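Long-range contact in STIV B116 (Sulfolobus turreted icosahedral virus, PDB 2J85), which probably binds DNA, as a small mixed alpha/beta protein of a family highly conserved among diverse crenarchaeal viruses: residues A[36-50]-A[62-74]. Numbering follows the deposited sequence.
Sequences LELRLEDGTLINAIG and CGTQLQKNRVEVK
The backbone carbonyl of N47 is met nearly along its C=O direction by the side-chain amide of N69, with ND2 2.8 Å from N47 O and N47 O lying 21° off the plane of the N69 amide. N69 is gripped a second time through its main chain, its N lying 3.0 Å from I49 O. The N47 side chain turns to other partners: with CG trans to the backbone N (chi1 174°), its OD1 accepts from I49 N, closing an Asx turn within its own segment, while ND2 comes close to Q67 O at an angle too poor for a hydrogen bond. Beyond these bonds, A48 CB lies against V71 CB and V73 CG2, 3.4 Å from the latter. Toward the helix the contact is largely apolar. L66 lays CD2 against L40 CD2 (3.9 Å), and T64 CG2 touches both L40 CD1 and L36 CD2. There T64 OG1 faces away to N59, and L36 CD2 also meets SG of C62. Two bonds given by N69, from its side-chain amide and its main-chain N, thus fix the loop beside N47 and I49, whereas methyl packing lays it on helix 29-41 and the C33-C62 disulfide ties helices 29-41 and 52-62 where it starts.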
loop_
_atom_site.group_PDB
_atom_site.type_symbol
_atom_site.label_atom_id
_atom_site.label_comp_id
_atom_site.label_asym_id
_atom_site.label_seq_id
_atom_site.Cartn_x
_atom_site.Cartn_y
_atom_site.Cartn_z
ATOM N N LEU A 36 -6.107 -13.860 -14.053
ATOM C CA LEU A 36 -6.389 -14.758 -12.945
ATOM C C LEU A 36 -6.654 -16.186 -13.422
ATOM O O LEU A 36 -6.064 -17.143 -12.916
ATOM C CB LEU A 36 -7.579 -14.225 -12.175
ATOM C CG LEU A 36 -8.199 -15.115 -11.124
ATOM C CD1 LEU A 36 -7.122 -15.482 -10.122
ATOM C CD2 LEU A 36 -9.398 -14.403 -10.499
ATOM N N GLU A 37 -7.514 -16.330 -14.416
ATOM C CA GLU A 37 -7.788 -17.644 -15.004
ATOM C C GLU A 37 -6.532 -18.288 -15.568
ATOM O O GLU A 37 -6.294 -19.465 -15.342
ATOM C CB GLU A 37 -8.869 -17.533 -16.083
ATOM C CG GLU A 37 -10.237 -17.246 -15.501
ATOM C CD GLU A 37 -11.174 -16.489 -16.468
ATOM O OE1 GLU A 37 -10.890 -16.429 -17.686
ATOM O OE2 GLU A 37 -12.204 -15.960 -15.982
ATOM N N LEU A 38 -5.741 -17.514 -16.300
ATOM C CA LEU A 38 -4.444 -17.980 -16.818
ATOM C C LEU A 38 -3.520 -18.494 -15.716
ATOM O O LEU A 38 -2.898 -19.540 -15.842
ATOM C CB LEU A 38 -3.739 -16.853 -17.583
ATOM C CG LEU A 38 -2.487 -17.243 -18.403
ATOM C CD1 LEU A 38 -2.791 -18.388 -19.399
ATOM C CD2 LEU A 38 -1.841 -16.009 -19.132
ATOM N N ARG A 39 -3.422 -17.762 -14.621
ATOM C CA ARG A 39 -2.532 -18.188 -13.540
ATOM C C ARG A 39 -3.100 -19.331 -12.710
ATOM O O ARG A 39 -2.353 -20.074 -12.107
ATOM C CB ARG A 39 -2.157 -16.990 -12.677
ATOM C CG ARG A 39 -1.488 -15.881 -13.463
ATOM C CD ARG A 39 -0.509 -16.422 -14.483
ATOM N NE ARG A 39 0.100 -15.348 -15.237
ATOM C CZ ARG A 39 0.897 -15.536 -16.289
ATOM N NH1 ARG A 39 1.200 -16.761 -16.697
ATOM N NH2 ARG A 39 1.426 -14.485 -16.920
ATOM N N LEU A 40 -4.418 -19.501 -12.720
ATOM C CA LEU A 40 -5.018 -20.679 -12.112
ATOM C C LEU A 40 -4.684 -21.903 -12.996
ATOM O O LEU A 40 -4.161 -22.921 -12.519
ATOM C CB LEU A 40 -6.537 -20.480 -11.902
ATOM C CG LEU A 40 -6.927 -19.621 -10.679
ATOM C CD1 LEU A 40 -8.396 -19.122 -10.734
ATOM C CD2 LEU A 40 -6.640 -20.379 -9.366
ATOM N N GLU A 41 -4.919 -21.777 -14.297
ATOM C CA GLU A 41 -4.607 -22.875 -15.234
ATOM C C GLU A 41 -3.135 -23.309 -15.231
ATOM O O GLU A 41 -2.855 -24.512 -15.330
ATOM C CB GLU A 41 -5.024 -22.540 -16.656
ATOM C CG GLU A 41 -6.418 -23.040 -17.037
ATOM C CD GLU A 41 -6.554 -24.584 -17.290
ATOM O OE1 GLU A 41 -5.586 -25.355 -17.577
ATOM O OE2 GLU A 41 -7.721 -25.005 -17.231
ATOM N N ASP A 42 -2.198 -22.368 -15.153
ATOM C CA ASP A 42 -0.797 -22.756 -15.207
ATOM C C ASP A 42 -0.222 -23.046 -13.818
ATOM O O ASP A 42 0.957 -23.390 -13.686
ATOM C CB ASP A 42 0.059 -21.728 -15.953
ATOM C CG ASP A 42 0.261 -20.448 -15.171
ATOM O OD1 ASP A 42 0.004 -20.410 -13.948
ATOM O OD2 ASP A 42 0.662 -19.461 -15.794
ATOM N N GLY A 43 -1.049 -22.893 -12.791
ATOM C CA GLY A 43 -0.654 -23.274 -11.452
ATOM C C GLY A 43 0.270 -22.311 -10.733
ATOM O O GLY A 43 0.845 -22.673 -9.717
ATOM N N THR A 44 0.424 -21.090 -11.239
ATOM C CA THR A 44 1.341 -20.143 -10.611
ATOM C C THR A 44 0.630 -19.190 -9.658
ATOM O O THR A 44 1.284 -18.552 -8.833
ATOM C CB THR A 44 2.194 -19.348 -11.648
ATOM O OG1 THR A 44 1.338 -18.665 -12.574
ATOM C CG2 THR A 44 3.176 -20.284 -12.389
ATOM N N LEU A 45 -0.698 -19.108 -9.731
ATOM C CA LEU A 45 -1.435 -18.271 -8.809
ATOM C C LEU A 45 -1.325 -18.782 -7.379
ATOM O O LEU A 45 -1.565 -19.952 -7.122
ATOM C CB LEU A 45 -2.920 -18.186 -9.169
ATOM C CG LEU A 45 -3.644 -17.058 -8.387
ATOM C CD1 LEU A 45 -3.557 -15.765 -9.177
ATOM C CD2 LEU A 45 -5.094 -17.378 -8.003
ATOM N N ILE A 46 -0.969 -17.897 -6.450
ATOM C CA ILE A 46 -1.166 -18.152 -5.036
ATOM C C ILE A 46 -2.246 -17.193 -4.593
ATOM O O ILE A 46 -2.094 -15.995 -4.726
ATOM C CB ILE A 46 0.106 -17.913 -4.246
ATOM C CG1 ILE A 46 1.211 -18.871 -4.723
ATOM C CG2 ILE A 46 -0.142 -18.081 -2.721
ATOM C CD1 ILE A 46 2.512 -18.736 -3.899
ATOM N N ASN A 47 -3.341 -17.731 -4.087
ATOM C CA ASN A 47 -4.481 -16.959 -3.614
ATOM C C ASN A 47 -4.247 -16.536 -2.178
ATOM O O ASN A 47 -4.057 -17.377 -1.307
ATOM C CB ASN A 47 -5.754 -17.816 -3.680
ATOM C CG ASN A 47 -6.955 -17.132 -3.076
ATOM O OD1 ASN A 47 -7.075 -15.898 -3.112
ATOM N ND2 ASN A 47 -7.868 -17.934 -2.518
ATOM N N ALA A 48 -4.269 -15.234 -1.942
ATOM C CA ALA A 48 -4.035 -14.658 -0.617
ATOM C C ALA A 48 -5.203 -13.762 -0.191
ATOM O O ALA A 48 -5.027 -12.863 0.617
ATOM C CB ALA A 48 -2.726 -13.859 -0.625
ATOM N N ILE A 49 -6.384 -13.974 -0.757
ATOM C CA ILE A 49 -7.572 -13.261 -0.307
ATOM C C ILE A 49 -8.167 -14.066 0.826
ATOM O O ILE A 49 -8.628 -15.208 0.626
ATOM C CB ILE A 49 -8.587 -13.046 -1.436
ATOM C CG1 ILE A 49 -8.081 -11.924 -2.364
ATOM C CG2 ILE A 49 -9.954 -12.678 -0.862
ATOM C CD1 ILE A 49 -8.790 -11.840 -3.663
ATOM N N GLY A 50 -8.118 -13.472 2.019
ATOM C CA GLY A 50 -8.491 -14.146 3.259
ATOM C C GLY A 50 -9.965 -14.129 3.638
ATOM O O GLY A 50 -10.358 -14.843 4.553
ATOM N N CYS A 62 -15.607 -13.326 -12.090
ATOM C CA CYS A 62 -14.764 -14.039 -13.045
ATOM C C CYS A 62 -15.237 -15.474 -13.368
ATOM O O CYS A 62 -14.786 -16.057 -14.347
ATOM C CB CYS A 62 -13.333 -14.078 -12.509
ATOM S SG CYS A 62 -12.572 -12.470 -12.216
ATOM N N GLY A 63 -16.122 -16.044 -12.552
ATOM C CA GLY A 63 -16.579 -17.411 -12.761
ATOM C C GLY A 63 -15.623 -18.440 -12.176
ATOM O O GLY A 63 -15.680 -19.637 -12.497
ATOM N N THR A 64 -14.754 -17.972 -11.290
ATOM C CA THR A 64 -13.752 -18.807 -10.665
ATOM C C THR A 64 -14.428 -19.535 -9.518
ATOM O O THR A 64 -15.606 -19.305 -9.259
ATOM C CB THR A 64 -12.553 -17.953 -10.190
ATOM O OG1 THR A 64 -13.025 -16.788 -9.508
ATOM C CG2 THR A 64 -11.740 -17.495 -11.386
ATOM N N GLN A 65 -13.704 -20.435 -8.857
ATOM C CA GLN A 65 -14.248 -21.145 -7.705
ATOM C C GLN A 65 -13.242 -21.131 -6.567
ATOM O O GLN A 65 -12.950 -22.169 -5.956
ATOM C CB GLN A 65 -14.618 -22.594 -8.083
ATOM C CG GLN A 65 -15.353 -22.711 -9.404
ATOM C CD GLN A 65 -16.175 -23.961 -9.499
ATOM O OE1 GLN A 65 -16.153 -24.797 -8.595
ATOM N NE2 GLN A 65 -16.923 -24.102 -10.596
ATOM N N LEU A 66 -12.715 -19.944 -6.288
ATOM C CA LEU A 66 -11.705 -19.761 -5.254
ATOM C C LEU A 66 -12.333 -19.920 -3.902
ATOM O O LEU A 66 -13.480 -19.540 -3.701
ATOM C CB LEU A 66 -11.066 -18.369 -5.336
ATOM C CG LEU A 66 -10.326 -18.037 -6.639
ATOM C CD1 LEU A 66 -10.074 -16.542 -6.731
ATOM C CD2 LEU A 66 -9.040 -18.840 -6.763
ATOM N N GLN A 67 -11.552 -20.481 -2.984
ATOM C CA GLN A 67 -11.871 -20.507 -1.565
ATOM C C GLN A 67 -10.870 -19.600 -0.857
ATOM O O GLN A 67 -9.748 -19.418 -1.331
ATOM C CB GLN A 67 -11.791 -21.937 -1.044
ATOM C CG GLN A 67 -12.946 -22.807 -1.491
ATOM C CD GLN A 67 -12.786 -24.276 -1.088
ATOM O OE1 GLN A 67 -12.637 -25.143 -1.935
ATOM N NE2 GLN A 67 -12.807 -24.546 0.204
ATOM N N LYS A 68 -11.277 -19.012 0.264
ATOM C CA LYS A 68 -10.407 -18.094 0.994
ATOM C C LYS A 68 -9.136 -18.786 1.485
ATOM O O LYS A 68 -9.123 -19.996 1.772
ATOM C CB LYS A 68 -11.138 -17.410 2.166
ATOM C CG LYS A 68 -11.642 -18.340 3.273
ATOM C CD LYS A 68 -11.875 -17.557 4.549
ATOM C CE LYS A 68 -12.680 -18.323 5.577
ATOM N NZ LYS A 68 -13.179 -17.405 6.655
ATOM N N ASN A 69 -8.067 -18.004 1.574
ATOM C CA ASN A 69 -6.771 -18.530 1.943
ATOM C C ASN A 69 -5.936 -17.406 2.539
ATOM O O ASN A 69 -5.713 -16.391 1.879
ATOM C CB ASN A 69 -6.100 -19.131 0.706
ATOM C CG ASN A 69 -4.808 -19.872 1.022
ATOM O OD1 ASN A 69 -4.706 -20.595 2.022
ATOM N ND2 ASN A 69 -3.813 -19.709 0.149
ATOM N N ARG A 70 -5.504 -17.581 3.784
ATOM C CA ARG A 70 -4.588 -16.649 4.433
ATOM C C ARG A 70 -3.131 -17.027 4.177
ATOM O O ARG A 70 -2.697 -18.144 4.430
ATOM C CB ARG A 70 -4.843 -16.560 5.946
ATOM C CG ARG A 70 -5.917 -15.528 6.323
ATOM C CD ARG A 70 -5.773 -15.084 7.777
ATOM N NE ARG A 70 -5.796 -16.205 8.717
ATOM C CZ ARG A 70 -5.477 -16.116 10.009
ATOM N NH1 ARG A 70 -5.086 -14.958 10.543
ATOM N NH2 ARG A 70 -5.546 -17.193 10.781
ATOM N N VAL A 71 -2.388 -16.051 3.684
ATOM C CA VAL A 71 -1.028 -16.212 3.229
ATOM C C VAL A 71 -0.414 -14.871 3.559
ATOM O O VAL A 71 -1.029 -13.833 3.320
ATOM C CB VAL A 71 -0.994 -16.408 1.677
ATOM C CG1 VAL A 71 0.445 -16.337 1.119
ATOM C CG2 VAL A 71 -1.678 -17.697 1.284
ATOM N N GLU A 72 0.773 -14.877 4.131
ATOM C CA GLU A 72 1.538 -13.653 4.224
ATOM C C GLU A 72 2.230 -13.508 2.880
ATOM O O GLU A 72 3.037 -14.357 2.515
ATOM C CB GLU A 72 2.546 -13.730 5.363
ATOM C CG GLU A 72 3.175 -12.388 5.705
ATOM C CD GLU A 72 4.267 -12.524 6.734
ATOM O OE1 GLU A 72 5.133 -13.414 6.543
ATOM O OE2 GLU A 72 4.252 -11.755 7.731
ATOM N N VAL A 73 1.876 -12.474 2.123
ATOM C CA VAL A 73 2.449 -12.262 0.802
ATOM C C VAL A 73 3.835 -11.635 0.943
ATOM O O VAL A 73 3.997 -10.590 1.560
ATOM C CB VAL A 73 1.526 -11.398 -0.100
ATOM C CG1 VAL A 73 2.118 -11.228 -1.498
ATOM C CG2 VAL A 73 0.111 -12.013 -0.174
ATOM N N LYS A 74 4.839 -12.326 0.416
ATOM C CA LYS A 74 6.194 -11.807 0.332
ATOM C C LYS A 74 6.725 -12.093 -1.065
ATOM O O LYS A 74 6.936 -13.240 -1.435
ATOM C CB LYS A 74 7.096 -12.433 1.399
ATOM C CG LYS A 74 6.849 -11.899 2.799
ATOM C CD LYS A 74 7.502 -10.551 3.043
ATOM C CE LYS A 74 7.063 -9.977 4.397
ATOM N NZ LYS A 74 7.744 -8.681 4.772
#